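Long-range contacts in alginate lyase (Paenibacillus sp. FPU-7, PDB 6KFN), which cleaves alginate, a polysaccharide of brown algae and bacteria, probably by beta-elimination: residues Gly258-Leu263 and Gly283-Pro288; Ala267-Asn272 and Ala289-Gln294; Gly229-Asn234 and Tyr262-Ala267; Asp212-Val217 and Val238-Val243. All coordinates share one frame; numbering follows the deposited sequence. Where two conformers were deposited one is given.

Interaction 1: residues Gly258-Leu263 and Gly283-Pro288; sequences GNTVYL and GNQRYP
Asn-259 and Asn-284 have the same first torsion, near -60°, with CG beside the backbone N and anti to the carbonyl carbon; this lays the two amides side by side, pointing the same way with their planes nearly parallel. Asn-284 OD1 accepts from two donors of Asn-259: the backbone N at 2.9 Å and, in a more bent bond, ND2 at 3.0 Å. The pattern recurs one coil back, where Asn-259 OD1 takes the N-H of Asn-227. Rows of hydrogen-bonded asparagines on successive coils are a familiar feature of parallel beta-helices.

Strands 260-262 and 285-287 then run parallel, their axes 4.9 Å apart at closest approach and 10° off alignment. Backbone bonds alternate between them, ending with Leu-263 N on Tyr-287 O.

One face of the pair carries Thr-260, Tyr-262, Gln-285 and Tyr-287. The tyrosine rings lie nearly parallel but slid apart, centroids 4.8 Å from each other, and CE1 of Tyr-262 sits over the Tyr-287 face, 3.4 Å from its CD1. Thr-260 CG2 meets the edge of the Tyr-287 ring.

On the other face Arg-286 reaches out with an extended chain, and Leu-263 CB and CD1 lie over one face of its guanidinium, CB being 3.8 Å from NH1. NH2 donates to Pro-288 O at 2.8 Å, while Pro-268, Gln-265 and Asn-291 offer carbonyl oxygens to NH1 and NE. Four backbone carbonyls thus converge on the guanidinium, which would probably stabilise its charge and tie the loops at this corner together.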
loop_
_atom_site.group_PDB
_atom_site.type_symbol
_atom_site.label_atom_id
_atom_site.label_comp_id
_atom_site.label_asym_id
_atom_site.label_seq_id
_atom_site.Cartn_x
_atom_site.Cartn_y
_atom_site.Cartn_z
ATOM N N GLY A 258 19.500 -5.624 2.529
ATOM C CA GLY A 258 19.277 -6.723 1.615
ATOM C C GLY A 258 18.479 -6.379 0.372
ATOM O O GLY A 258 17.941 -7.309 -0.241
ATOM N N ASN A 259 18.382 -5.118 -0.003
ATOM C CA ASN A 259 17.620 -4.727 -1.183
ATOM C C ASN A 259 18.542 -4.763 -2.408
ATOM O O ASN A 259 19.738 -4.548 -2.276
ATOM C CB ASN A 259 17.056 -3.308 -1.019
ATOM C CG ASN A 259 16.145 -3.207 0.183
ATOM O OD1 ASN A 259 15.018 -3.684 0.161
ATOM N ND2 ASN A 259 16.637 -2.592 1.254
ATOM N N THR A 260 17.967 -4.987 -3.578
ATOM C CA THR A 260 18.681 -4.947 -4.833
ATOM C C THR A 260 17.970 -3.975 -5.750
ATOM O O THR A 260 16.752 -4.102 -5.951
ATOM C CB THR A 260 18.749 -6.330 -5.472
ATOM O OG1 THR A 260 19.430 -7.212 -4.589
ATOM C CG2 THR A 260 19.510 -6.262 -6.796
ATOM N N VAL A 261 18.701 -3.012 -6.276
ATOM C CA VAL A 261 18.120 -2.010 -7.140
ATOM C C VAL A 261 18.901 -1.880 -8.426
ATOM O O VAL A 261 20.132 -1.827 -8.444
ATOM C CB VAL A 261 17.944 -0.662 -6.402
ATOM C CG1 VAL A 261 16.927 -0.797 -5.260
ATOM C CG2 VAL A 261 19.261 -0.100 -5.871
ATOM N N TYR A 262 18.139 -1.774 -9.520
ATOM C CA TYR A 262 18.642 -1.668 -10.880
ATOM C C TYR A 262 18.312 -0.263 -11.347
ATOM O O TYR A 262 17.162 0.036 -11.714
ATOM C CB TYR A 262 18.003 -2.750 -11.771
ATOM C CG TYR A 262 18.310 -4.144 -11.339
ATOM C CD1 TYR A 262 19.461 -4.797 -11.773
ATOM C CD2 TYR A 262 17.481 -4.828 -10.451
ATOM C CE1 TYR A 262 19.787 -6.057 -11.337
ATOM C CE2 TYR A 262 17.790 -6.080 -10.002
ATOM C CZ TYR A 262 18.948 -6.723 -10.452
ATOM O OH TYR A 262 19.293 -7.969 -10.023
ATOM N N LEU A 263 19.316 0.617 -11.293
ATOM C CA LEU A 263 19.146 2.052 -11.437
ATOM C C LEU A 263 19.706 2.639 -12.730
ATOM O O LEU A 263 19.694 3.856 -12.885
ATOM C CB LEU A 263 19.719 2.779 -10.224
ATOM C CG LEU A 263 19.054 2.388 -8.891
ATOM C CD1 LEU A 263 19.737 3.106 -7.726
ATOM C CD2 LEU A 263 17.568 2.597 -8.879
ATOM N N GLY A 283 24.065 -4.535 3.220
ATOM C CA GLY A 283 23.718 -5.623 2.339
ATOM C C GLY A 283 22.898 -5.248 1.141
ATOM O O GLY A 283 22.285 -6.131 0.535
ATOM N N ASN A 284 22.846 -3.986 0.768
ATOM C CA ASN A 284 22.120 -3.568 -0.424
ATOM C C ASN A 284 23.049 -3.682 -1.628
ATOM O O ASN A 284 24.255 -3.493 -1.526
ATOM C CB ASN A 284 21.605 -2.150 -0.277
ATOM C CG ASN A 284 20.683 -2.011 0.919
ATOM O OD1 ASN A 284 19.625 -2.647 0.971
ATOM N ND2 ASN A 284 21.051 -1.186 1.878
ATOM N N GLN A 285 22.479 -4.045 -2.762
ATOM C CA GLN A 285 23.191 -4.231 -4.015
ATOM C C GLN A 285 22.640 -3.261 -5.041
ATOM O O GLN A 285 21.436 -3.180 -5.238
ATOM C CB GLN A 285 23.026 -5.665 -4.501
ATOM C CG GLN A 285 23.674 -6.701 -3.620
ATOM C CD GLN A 285 23.438 -8.143 -4.082
ATOM O OE1 GLN A 285 22.949 -8.975 -3.319
ATOM N NE2 GLN A 285 23.803 -8.447 -5.327
ATOM N N ARG A 286 23.539 -2.564 -5.703
ATOM C CA ARG A 286 23.197 -1.558 -6.714
ATOM C C ARG A 286 23.756 -2.002 -8.066
ATOM O O ARG A 286 24.939 -2.400 -8.134
ATOM C CB ARG A 286 23.820 -0.205 -6.363
ATOM C CG ARG A 286 23.302 0.952 -7.203
ATOM C CD ARG A 286 24.267 2.116 -7.201
ATOM N NE ARG A 286 23.670 3.341 -7.718
ATOM C CZ ARG A 286 23.461 3.585 -8.997
ATOM N NH1 ARG A 286 22.916 4.712 -9.372
ATOM N NH2 ARG A 286 23.764 2.721 -9.935
ATOM N N TYR A 287 22.970 -1.858 -9.121
ATOM C CA TYR A 287 23.410 -2.063 -10.487
ATOM C C TYR A 287 23.038 -0.825 -11.284
ATOM O O TYR A 287 21.916 -0.342 -11.150
ATOM C CB TYR A 287 22.696 -3.259 -11.098
ATOM C CG TYR A 287 22.998 -4.543 -10.434
ATOM C CD1 TYR A 287 22.288 -5.003 -9.327
ATOM C CD2 TYR A 287 23.995 -5.354 -10.913
ATOM C CE1 TYR A 287 22.553 -6.205 -8.765
ATOM C CE2 TYR A 287 24.267 -6.569 -10.337
ATOM C CZ TYR A 287 23.544 -6.972 -9.280
ATOM O OH TYR A 287 23.777 -8.200 -8.676
ATOM N N PRO A 288 23.899 -0.324 -12.181
ATOM C CA PRO A 288 25.335 -0.611 -12.256
ATOM C C PRO A 288 26.020 -0.038 -10.991
ATOM O O PRO A 288 25.373 0.402 -10.035
ATOM C CB PRO A 288 25.742 0.149 -13.514
ATOM C CG PRO A 288 24.857 1.376 -13.493
ATOM C CD PRO A 288 23.519 0.820 -13.041
HETATM O O HOH W 1 21.116 -7.316 -1.769
HETATM O O HOH W 2 20.583 -9.493 -5.361
HETATM O O HOH W 3 21.324 -9.749 -10.491
#

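Interaction 2: residues Ala267-Asn272 and Ala289-Gln294; sequences APYVVN and AGNLYQ
Tyr-269 and Asn-291 form the tight part of this contact. CB of Asn-291 sits over the centre of the Tyr-269 ring, 3.5 Å from the centroid, in a CH-pi contact, and the amide beyond it is stacked only 16° from the ring plane. Gln-294 CB closes on the opposite face, 3.9 Å from the centroid and offset toward the rim, so the ring is held between two side chains. The amide of Asn-291 is itself tethered: ND2 donates to Ala-267 O at 2.9 Å, with that oxygen close to the amide plane.

Here the chain turns a corner at Val-270, as parallel beta-helix coils do between faces. Strand 293-294 is the outermost strand of its sheet, and its Tyr-293 and Gln-294 pair in parallel with Val-271 and Asn-272. Leu-292 O takes the N-H of Val-271 at 3.1 Å and a weaker, bent bond from Val-270 N; Gln-294 N then returns to Val-271 O.

Packing also holds at Tyr-293, whose CD1 approaches Val-271 CB at 3.8 Å while its hydroxyl is hydrogen-bonded to Asn-284 ND2. Toward solvent the fit slackens: Leu-292 is exposed and modelled in two conformations, and in the conformer given its CD1 lies alongside Val-270 CG2.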
loop_
_atom_site.group_PDB
_atom_site.type_symbol
_atom_site.label_atom_id
_atom_site.label_comp_id
_atom_site.label_asym_id
_atom_site.label_seq_id
_atom_site.Cartn_x
_atom_site.Cartn_y
_atom_site.Cartn_z
ATOM N N ALA A 267 24.010 7.916 -11.346
ATOM C CA ALA A 267 23.599 9.053 -10.540
ATOM C C ALA A 267 22.582 8.763 -9.439
ATOM O O ALA A 267 22.752 9.310 -8.342
ATOM C CB ALA A 267 23.097 10.206 -11.414
ATOM N N PRO A 268 21.529 7.965 -9.639
ATOM C CA PRO A 268 20.549 7.796 -8.546
ATOM C C PRO A 268 21.192 7.206 -7.290
ATOM O O PRO A 268 22.048 6.332 -7.366
ATOM C CB PRO A 268 19.541 6.824 -9.166
ATOM C CG PRO A 268 19.588 7.147 -10.641
ATOM C CD PRO A 268 21.049 7.379 -10.916
ATOM N N TYR A 269 20.744 7.653 -6.121
ATOM C CA TYR A 269 21.187 7.037 -4.878
ATOM C C TYR A 269 20.314 5.832 -4.545
ATOM O O TYR A 269 19.129 5.769 -4.895
ATOM C CB TYR A 269 21.176 8.049 -3.717
ATOM C CG TYR A 269 22.395 8.928 -3.748
ATOM C CD1 TYR A 269 22.483 10.049 -4.597
ATOM C CD2 TYR A 269 23.496 8.623 -3.004
ATOM C CE1 TYR A 269 23.641 10.799 -4.651
ATOM C CE2 TYR A 269 24.653 9.347 -3.063
ATOM C CZ TYR A 269 24.703 10.420 -3.916
ATOM O OH TYR A 269 25.854 11.195 -4.022
ATOM N N VAL A 270 20.908 4.877 -3.818
ATOM C CA VAL A 270 20.136 3.812 -3.214
ATOM C C VAL A 270 19.287 4.331 -2.069
ATOM O O VAL A 270 18.072 4.114 -2.022
ATOM C CB VAL A 270 21.062 2.653 -2.798
ATOM C CG1 VAL A 270 20.250 1.542 -2.144
ATOM C CG2 VAL A 270 21.827 2.117 -3.994
ATOM N N VAL A 271 19.945 5.022 -1.114
ATOM C CA VAL A 271 19.235 5.716 -0.038
ATOM C C VAL A 271 19.700 7.156 -0.008
ATOM O O VAL A 271 20.891 7.417 0.223
ATOM C CB VAL A 271 19.429 5.083 1.351
ATOM C CG1 VAL A 271 18.646 5.880 2.408
ATOM C CG2 VAL A 271 19.021 3.619 1.352
ATOM N N ASN A 272 18.765 8.078 -0.224
ATOM C CA ASN A 272 19.014 9.520 -0.114
ATOM C C ASN A 272 18.236 10.010 1.110
ATOM O O ASN A 272 17.017 10.214 1.035
ATOM C CB ASN A 272 18.587 10.225 -1.388
ATOM C CG ASN A 272 18.930 11.674 -1.368
ATOM O OD1 ASN A 272 19.628 12.168 -0.458
ATOM N ND2 ASN A 272 18.489 12.387 -2.396
ATOM N N ALA A 289 27.349 -0.020 -10.998
ATOM C CA ALA A 289 28.058 0.723 -9.971
ATOM C C ALA A 289 27.601 2.178 -9.989
ATOM O O ALA A 289 27.302 2.751 -11.039
ATOM C CB ALA A 289 29.559 0.670 -10.270
ATOM N N GLY A 290 27.556 2.800 -8.815
ATOM C CA GLY A 290 27.167 4.196 -8.769
ATOM C C GLY A 290 26.863 4.635 -7.363
ATOM O O GLY A 290 27.333 4.025 -6.392
ATOM N N ASN A 291 26.122 5.726 -7.255
ATOM C CA ASN A 291 25.900 6.353 -5.975
ATOM C C ASN A 291 25.122 5.438 -5.021
ATOM O O ASN A 291 24.123 4.820 -5.379
ATOM C CB ASN A 291 25.150 7.638 -6.210
ATOM C CG ASN A 291 26.041 8.724 -6.810
ATOM O OD1 ASN A 291 27.265 8.688 -6.653
ATOM N ND2 ASN A 291 25.444 9.674 -7.460
ATOM N N LEU A 292 25.581 5.411 -3.778
ATOM C CA LEU A 292 25.068 4.512 -2.769
ATOM C C LEU A 292 24.196 5.287 -1.770
ATOM O O LEU A 292 22.969 5.300 -1.886
ATOM C CB LEU A 292 26.231 3.738 -2.151
ATOM C CG LEU A 292 25.818 2.571 -1.274
ATOM C CD1 LEU A 292 24.965 1.497 -2.025
ATOM C CD2 LEU A 292 27.069 1.998 -0.630
ATOM N N TYR A 293 24.835 5.971 -0.827
ATOM C CA TYR A 293 24.127 6.624 0.261
ATOM C C TYR A 293 24.477 8.099 0.349
ATOM O O TYR A 293 25.629 8.510 0.173
ATOM C CB TYR A 293 24.454 5.926 1.621
ATOM C CG TYR A 293 24.215 4.428 1.572
ATOM C CD1 TYR A 293 23.022 3.903 1.119
ATOM C CD2 TYR A 293 25.183 3.532 1.999
ATOM C CE1 TYR A 293 22.817 2.565 1.050
ATOM C CE2 TYR A 293 24.970 2.155 1.949
ATOM C CZ TYR A 293 23.779 1.684 1.449
ATOM O OH TYR A 293 23.512 0.325 1.353
ATOM N N GLN A 294 23.466 8.898 0.672
ATOM C CA GLN A 294 23.623 10.322 0.954
ATOM C C GLN A 294 22.878 10.635 2.238
ATOM O O GLN A 294 21.773 10.129 2.464
ATOM C CB GLN A 294 23.116 11.192 -0.217
ATOM C CG GLN A 294 23.656 12.634 -0.061
ATOM C CD GLN A 294 23.329 13.594 -1.173
ATOM O OE1 GLN A 294 22.447 13.281 -1.975
ATOM N NE2 GLN A 294 23.931 14.709 -1.218
#

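Interaction 3: residues Gly229-Asn234 and Tyr262-Ala267; sequences GYRNGN and YLDQAA
Arg-231 reaches Asp-264 through a fully extended side chain: with CG anti to the backbone N (chi1 179°) and no bend as far as NE, CD passes Leu-263 O before NH1 meets the carboxylate. Asp-264 keeps CG beside its own backbone N (chi1 -52°), which directs its carboxylate to the turn that Arg-231 opens. NH1 donates to Asp-264 OD2 at 2.9 Å, in the guanidinium plane and on the anti side of that oxygen, with the two planes 52° apart. Gly-233 N binds the same OD2 at 2.8 Å from the same face, but from well above the carboxylate plane. Both donors belong to the type I' turn Arg-231 to Asn-234, so the carboxylate ties the turn down.

The turn lays Asn-234 O over one face of the guanidinium, 3.2 Å above its plane, and NE is taken by Ile-237 O. A methionine in place of Arg-231 would probably leave the Asp-264 charge without this mate, and Ile-237 O without the NE donor.

Before the turn, Tyr-230 adds a ring to the tyrosine row: it lies alongside Tyr-262, nearly parallel but slid away, its CE1 3.5 Å from Tyr-262 CD2. One water accepts from Asn-232 N and donates to Tyr-262 O and Asp-264 OD1. A buried cation thus meets an anion on an exposed residue, and the pairing probably stabilises two successive coils against each other.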
loop_
_atom_site.group_PDB
_atom_site.type_symbol
_atom_site.label_atom_id
_atom_site.label_comp_id
_atom_site.label_asym_id
_atom_site.label_seq_id
_atom_site.Cartn_x
_atom_site.Cartn_y
_atom_site.Cartn_z
ATOM N N GLY A 229 14.060 -3.410 -6.764
ATOM C CA GLY A 229 13.510 -2.288 -7.513
ATOM C C GLY A 229 14.126 -2.152 -8.893
ATOM O O GLY A 229 15.344 -2.223 -9.042
ATOM N N TYR A 230 13.249 -1.942 -9.879
ATOM C CA TYR A 230 13.643 -1.771 -11.273
ATOM C C TYR A 230 13.283 -0.363 -11.720
ATOM O O TYR A 230 12.099 -0.026 -11.868
ATOM C CB TYR A 230 12.899 -2.783 -12.168
ATOM C CG TYR A 230 13.204 -4.212 -11.862
ATOM C CD1 TYR A 230 14.387 -4.790 -12.275
ATOM C CD2 TYR A 230 12.311 -5.023 -11.185
ATOM C CE1 TYR A 230 14.679 -6.115 -12.031
ATOM C CE2 TYR A 230 12.567 -6.360 -10.951
ATOM C CZ TYR A 230 13.764 -6.915 -11.391
ATOM O OH TYR A 230 14.081 -8.232 -11.170
ATOM N N ARG A 231 14.280 0.467 -11.975
ATOM C CA ARG A 231 14.019 1.810 -12.508
ATOM C C ARG A 231 13.540 1.764 -13.967
ATOM O O ARG A 231 12.793 2.630 -14.401
ATOM C CB ARG A 231 15.267 2.661 -12.336
ATOM C CG ARG A 231 15.153 4.085 -12.865
ATOM C CD ARG A 231 16.362 4.887 -12.393
ATOM N NE ARG A 231 16.471 6.232 -12.948
ATOM C CZ ARG A 231 16.986 6.532 -14.136
ATOM N NH1 ARG A 231 17.375 5.588 -14.959
ATOM N NH2 ARG A 231 17.132 7.809 -14.493
ATOM N N ASN A 232 14.013 0.750 -14.716
ATOM C CA ASN A 232 13.578 0.540 -16.094
ATOM C C ASN A 232 13.810 1.772 -16.977
ATOM O O ASN A 232 13.039 2.042 -17.904
ATOM C CB ASN A 232 12.147 0.048 -16.185
ATOM C CG ASN A 232 11.985 -1.362 -15.695
ATOM O OD1 ASN A 232 12.907 -2.174 -15.679
ATOM N ND2 ASN A 232 10.758 -1.671 -15.272
ATOM N N GLY A 233 14.886 2.503 -16.698
ATOM C CA GLY A 233 15.206 3.654 -17.522
ATOM C C GLY A 233 14.323 4.868 -17.316
ATOM O O GLY A 233 14.430 5.830 -18.086
ATOM N N ASN A 234 13.462 4.864 -16.308
ATOM C CA ASN A 234 12.520 5.949 -16.088
ATOM C C ASN A 234 13.234 7.126 -15.421
ATOM O O ASN A 234 13.529 7.104 -14.230
ATOM C CB ASN A 234 11.365 5.450 -15.240
ATOM C CG ASN A 234 10.321 6.520 -14.991
ATOM O OD1 ASN A 234 10.425 7.654 -15.459
ATOM N ND2 ASN A 234 9.294 6.163 -14.243
ATOM N N TYR A 262 18.139 -1.774 -9.520
ATOM C CA TYR A 262 18.642 -1.668 -10.880
ATOM C C TYR A 262 18.312 -0.263 -11.347
ATOM O O TYR A 262 17.162 0.036 -11.714
ATOM C CB TYR A 262 18.003 -2.750 -11.771
ATOM C CG TYR A 262 18.310 -4.144 -11.339
ATOM C CD1 TYR A 262 19.461 -4.797 -11.773
ATOM C CD2 TYR A 262 17.481 -4.828 -10.451
ATOM C CE1 TYR A 262 19.787 -6.057 -11.337
ATOM C CE2 TYR A 262 17.790 -6.080 -10.002
ATOM C CZ TYR A 262 18.948 -6.723 -10.452
ATOM O OH TYR A 262 19.293 -7.969 -10.023
ATOM N N LEU A 263 19.316 0.617 -11.293
ATOM C CA LEU A 263 19.146 2.052 -11.437
ATOM C C LEU A 263 19.706 2.639 -12.730
ATOM O O LEU A 263 19.694 3.856 -12.885
ATOM C CB LEU A 263 19.719 2.779 -10.224
ATOM C CG LEU A 263 19.054 2.388 -8.891
ATOM C CD1 LEU A 263 19.737 3.106 -7.726
ATOM C CD2 LEU A 263 17.568 2.597 -8.879
ATOM N N ASP A 264 20.169 1.775 -13.657
ATOM C CA ASP A 264 20.514 2.109 -15.034
ATOM C C ASP A 264 21.830 2.864 -15.206
ATOM O O ASP A 264 22.632 2.504 -16.081
ATOM C CB ASP A 264 19.407 2.875 -15.759
ATOM C CG ASP A 264 18.084 2.154 -15.648
ATOM O OD1 ASP A 264 17.998 1.000 -16.139
ATOM O OD2 ASP A 264 17.148 2.702 -15.059
ATOM N N GLN A 265 22.020 3.920 -14.449
ATOM C CA GLN A 265 23.133 4.835 -14.558
ATOM C C GLN A 265 23.670 5.057 -13.145
ATOM O O GLN A 265 23.101 4.587 -12.156
ATOM C CB GLN A 265 22.670 6.151 -15.233
ATOM C CG GLN A 265 21.595 6.842 -14.405
ATOM C CD GLN A 265 21.039 8.153 -14.932
ATOM O OE1 GLN A 265 20.625 9.012 -14.137
ATOM N NE2 GLN A 265 20.964 8.296 -16.249
ATOM N N ALA A 266 24.772 5.792 -13.044
ATOM C CA ALA A 266 25.457 5.962 -11.759
ATOM C C ALA A 266 24.829 7.022 -10.848
ATOM O O ALA A 266 25.094 7.004 -9.647
ATOM C CB ALA A 266 26.935 6.312 -11.990
ATOM N N ALA A 267 24.010 7.916 -11.346
ATOM C CA ALA A 267 23.599 9.053 -10.540
ATOM C C ALA A 267 22.582 8.763 -9.439
ATOM O O ALA A 267 22.752 9.310 -8.342
ATOM C CB ALA A 267 23.097 10.206 -11.414
HETATM O O HOH W 4 16.210 -0.965 -14.220
#

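Interaction 4: residues Asp212-Val217 and Val238-Val243; sequences DSFIDV and VDAFQV. With NA (sodium ion), chain C.
Ile-215, Val-217 and Gln-242 pair the backbones of strands 215-217 and 241-243, which run parallel with axes 4.6 Å apart at closest approach: Gln-242 N donates to Ile-215 O and Val-217 N to Gln-242 O, just after each segment has turned a beta-helix corner.

Toward the interior, Ile-215 CD1 lies 3.8 Å from Phe-241 CE1. On the other face Gln-242 extends to a sodium ion. Its OE1 and Asp-212 OD1 each bind the metal at 2.4 Å; Tyr-210 O and three waters bring the ligands to six. Asp-212 CG sits between its backbone N and carbonyl carbon (chi1 62°), which swings OD1 toward Gln-242. NE2 bonds this OD1 at 2.9 Å from above the carboxylate, the planes at right angles, and also Asp-239 OD2 at 2.9 Å, so, with OE1 on the metal, the amide is probably held against flipping.

Ser-213 OG donates to Ile-215 O, across the carbonyl plane from Gln-242 N, and accepts from a sodium-bound water. An alanine here would probably deprive that water of this acceptor and leave Ile-215 O with one donor fewer.

With oxygen ligands throughout and a single carboxylate among them, the site suits a hard monovalent cation, whose charge Asp-212 would probably offset.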
loop_
_atom_site.group_PDB
_atom_site.type_symbol
_atom_site.label_atom_id
_atom_site.label_comp_id
_atom_site.label_asym_id
_atom_site.label_seq_id
_atom_site.Cartn_x
_atom_site.Cartn_y
_atom_site.Cartn_z
ATOM N N ASP A 212 9.368 10.700 -6.860
ATOM C CA ASP A 212 10.523 10.474 -7.733
ATOM C C ASP A 212 11.431 9.375 -7.174
ATOM O O ASP A 212 12.615 9.305 -7.509
ATOM C CB ASP A 212 11.268 11.771 -8.014
ATOM C CG ASP A 212 11.852 12.439 -6.788
ATOM O OD1 ASP A 212 11.809 11.893 -5.682
ATOM O OD2 ASP A 212 12.330 13.592 -6.967
ATOM N N SER A 213 10.854 8.475 -6.387
ATOM C CA SER A 213 11.566 7.329 -5.846
ATOM C C SER A 213 10.563 6.185 -5.679
ATOM O O SER A 213 9.348 6.403 -5.685
ATOM C CB SER A 213 12.235 7.653 -4.508
ATOM O OG SER A 213 11.260 8.019 -3.530
ATOM N N PHE A 214 11.067 4.955 -5.516
ATOM C CA PHE A 214 10.173 3.837 -5.218
ATOM C C PHE A 214 9.441 4.025 -3.892
ATOM O O PHE A 214 8.254 3.735 -3.772
ATOM C CB PHE A 214 10.910 2.496 -5.175
ATOM C CG PHE A 214 11.724 2.131 -6.394
ATOM C CD1 PHE A 214 11.151 2.014 -7.666
ATOM C CD2 PHE A 214 13.075 1.861 -6.258
ATOM C CE1 PHE A 214 11.942 1.657 -8.753
ATOM C CE2 PHE A 214 13.841 1.495 -7.340
ATOM C CZ PHE A 214 13.279 1.387 -8.590
ATOM N N ILE A 215 10.217 4.425 -2.874
ATOM C CA ILE A 215 9.703 4.600 -1.530
ATOM C C ILE A 215 10.197 5.951 -1.024
ATOM O O ILE A 215 11.358 6.322 -1.242
ATOM C CB ILE A 215 10.183 3.484 -0.553
ATOM C CG1 ILE A 215 9.848 2.104 -1.133
ATOM C CG2 ILE A 215 9.554 3.693 0.825
ATOM C CD1 ILE A 215 10.288 0.939 -0.262
ATOM N N ASP A 216 9.326 6.677 -0.334
ATOM C CA ASP A 216 9.716 7.830 0.477
ATOM C C ASP A 216 9.333 7.503 1.913
ATOM O O ASP A 216 8.187 7.157 2.177
ATOM C CB ASP A 216 9.056 9.119 0.023
ATOM C CG ASP A 216 9.673 10.376 0.622
ATOM O OD1 ASP A 216 10.765 10.273 1.234
ATOM O OD2 ASP A 216 9.054 11.448 0.434
ATOM N N VAL A 217 10.315 7.603 2.808
ATOM C CA VAL A 217 10.141 7.269 4.224
ATOM C C VAL A 217 10.143 8.561 5.019
ATOM O O VAL A 217 11.183 9.214 5.146
ATOM C CB VAL A 217 11.226 6.339 4.755
ATOM C CG1 VAL A 217 10.937 6.003 6.209
ATOM C CG2 VAL A 217 11.348 5.086 3.906
ATOM N N VAL A 238 14.609 9.503 -9.487
ATOM C CA VAL A 238 15.868 10.146 -9.155
ATOM C C VAL A 238 16.690 9.350 -8.143
ATOM O O VAL A 238 17.916 9.426 -8.161
ATOM C CB VAL A 238 15.589 11.583 -8.660
ATOM C CG1 VAL A 238 16.832 12.210 -8.052
ATOM C CG2 VAL A 238 15.020 12.395 -9.817
ATOM N N ASP A 239 16.040 8.618 -7.243
ATOM C CA ASP A 239 16.660 7.801 -6.214
ATOM C C ASP A 239 15.809 6.551 -6.069
ATOM O O ASP A 239 14.610 6.589 -6.308
ATOM C CB ASP A 239 16.713 8.508 -4.857
ATOM C CG ASP A 239 17.528 9.775 -4.835
ATOM O OD1 ASP A 239 18.716 9.725 -5.220
ATOM O OD2 ASP A 239 16.963 10.819 -4.401
ATOM N N ALA A 240 16.412 5.444 -5.604
ATOM C CA ALA A 240 15.595 4.274 -5.261
ATOM C C ALA A 240 14.701 4.574 -4.052
ATOM O O ALA A 240 13.476 4.404 -4.095
ATOM C CB ALA A 240 16.464 3.057 -4.972
ATOM N N PHE A 241 15.339 4.988 -2.944
ATOM C CA PHE A 241 14.659 5.199 -1.678
ATOM C C PHE A 241 15.099 6.555 -1.119
ATOM O O PHE A 241 16.276 6.914 -1.217
ATOM C CB PHE A 241 15.013 4.100 -0.653
ATOM C CG PHE A 241 14.875 2.685 -1.186
ATOM C CD1 PHE A 241 13.683 2.231 -1.736
ATOM C CD2 PHE A 241 15.942 1.809 -1.128
ATOM C CE1 PHE A 241 13.555 0.936 -2.196
ATOM C CE2 PHE A 241 15.827 0.500 -1.585
ATOM C CZ PHE A 241 14.641 0.068 -2.127
ATOM N N GLN A 242 14.149 7.272 -0.533
ATOM C CA GLN A 242 14.423 8.531 0.137
ATOM C C GLN A 242 13.910 8.487 1.559
ATOM O O GLN A 242 12.990 7.726 1.880
ATOM C CB GLN A 242 13.761 9.703 -0.600
ATOM C CG GLN A 242 14.289 9.870 -2.016
ATOM C CD GLN A 242 13.535 10.870 -2.840
ATOM O OE1 GLN A 242 12.431 11.305 -2.494
ATOM N NE2 GLN A 242 14.093 11.224 -3.978
ATOM N N VAL A 243 14.507 9.333 2.399
ATOM C CA VAL A 243 14.042 9.568 3.757
ATOM C C VAL A 243 13.971 11.088 3.929
ATOM O O VAL A 243 14.918 11.783 3.544
ATOM C CB VAL A 243 14.958 8.934 4.830
ATOM C CG1 VAL A 243 14.262 8.880 6.181
ATOM C CG2 VAL A 243 15.427 7.537 4.424
HETATM NA NA NA C . 10.694 12.472 -3.626
HETATM O O HOH W 5 14.049 14.401 -5.167
HETATM O O HOH W 6 9.658 10.355 -3.847
HETATM O O HOH W 7 9.349 13.038 -1.757
HETATM O O HOH W 8 11.739 14.580 -3.435
#

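All four contacts lie near the C-terminal end of the right-handed beta-helix, their centres 10 to 13 Å apart. Interaction 4 comes before interactions 1 and 2 along the chain, while interaction 3 alternates with interaction 4 and ends where interaction 1 begins, sharing Tyr-262 and Leu-263 with it. Interactions 2 and 4 belong to one parallel sheet, strand 269-273 lying beside 241-243; interactions 1 and 3 belong to another, through neighbouring strands 223-230 and 260-262. Val-261 packs against both Phe-241 and Val-270 between these sheets, and Arg-286 bonds Pro-268, joining interactions 1 and 2. Successive coils thus pack one on another toward the C-terminal end, with a sodium site held in interaction 4.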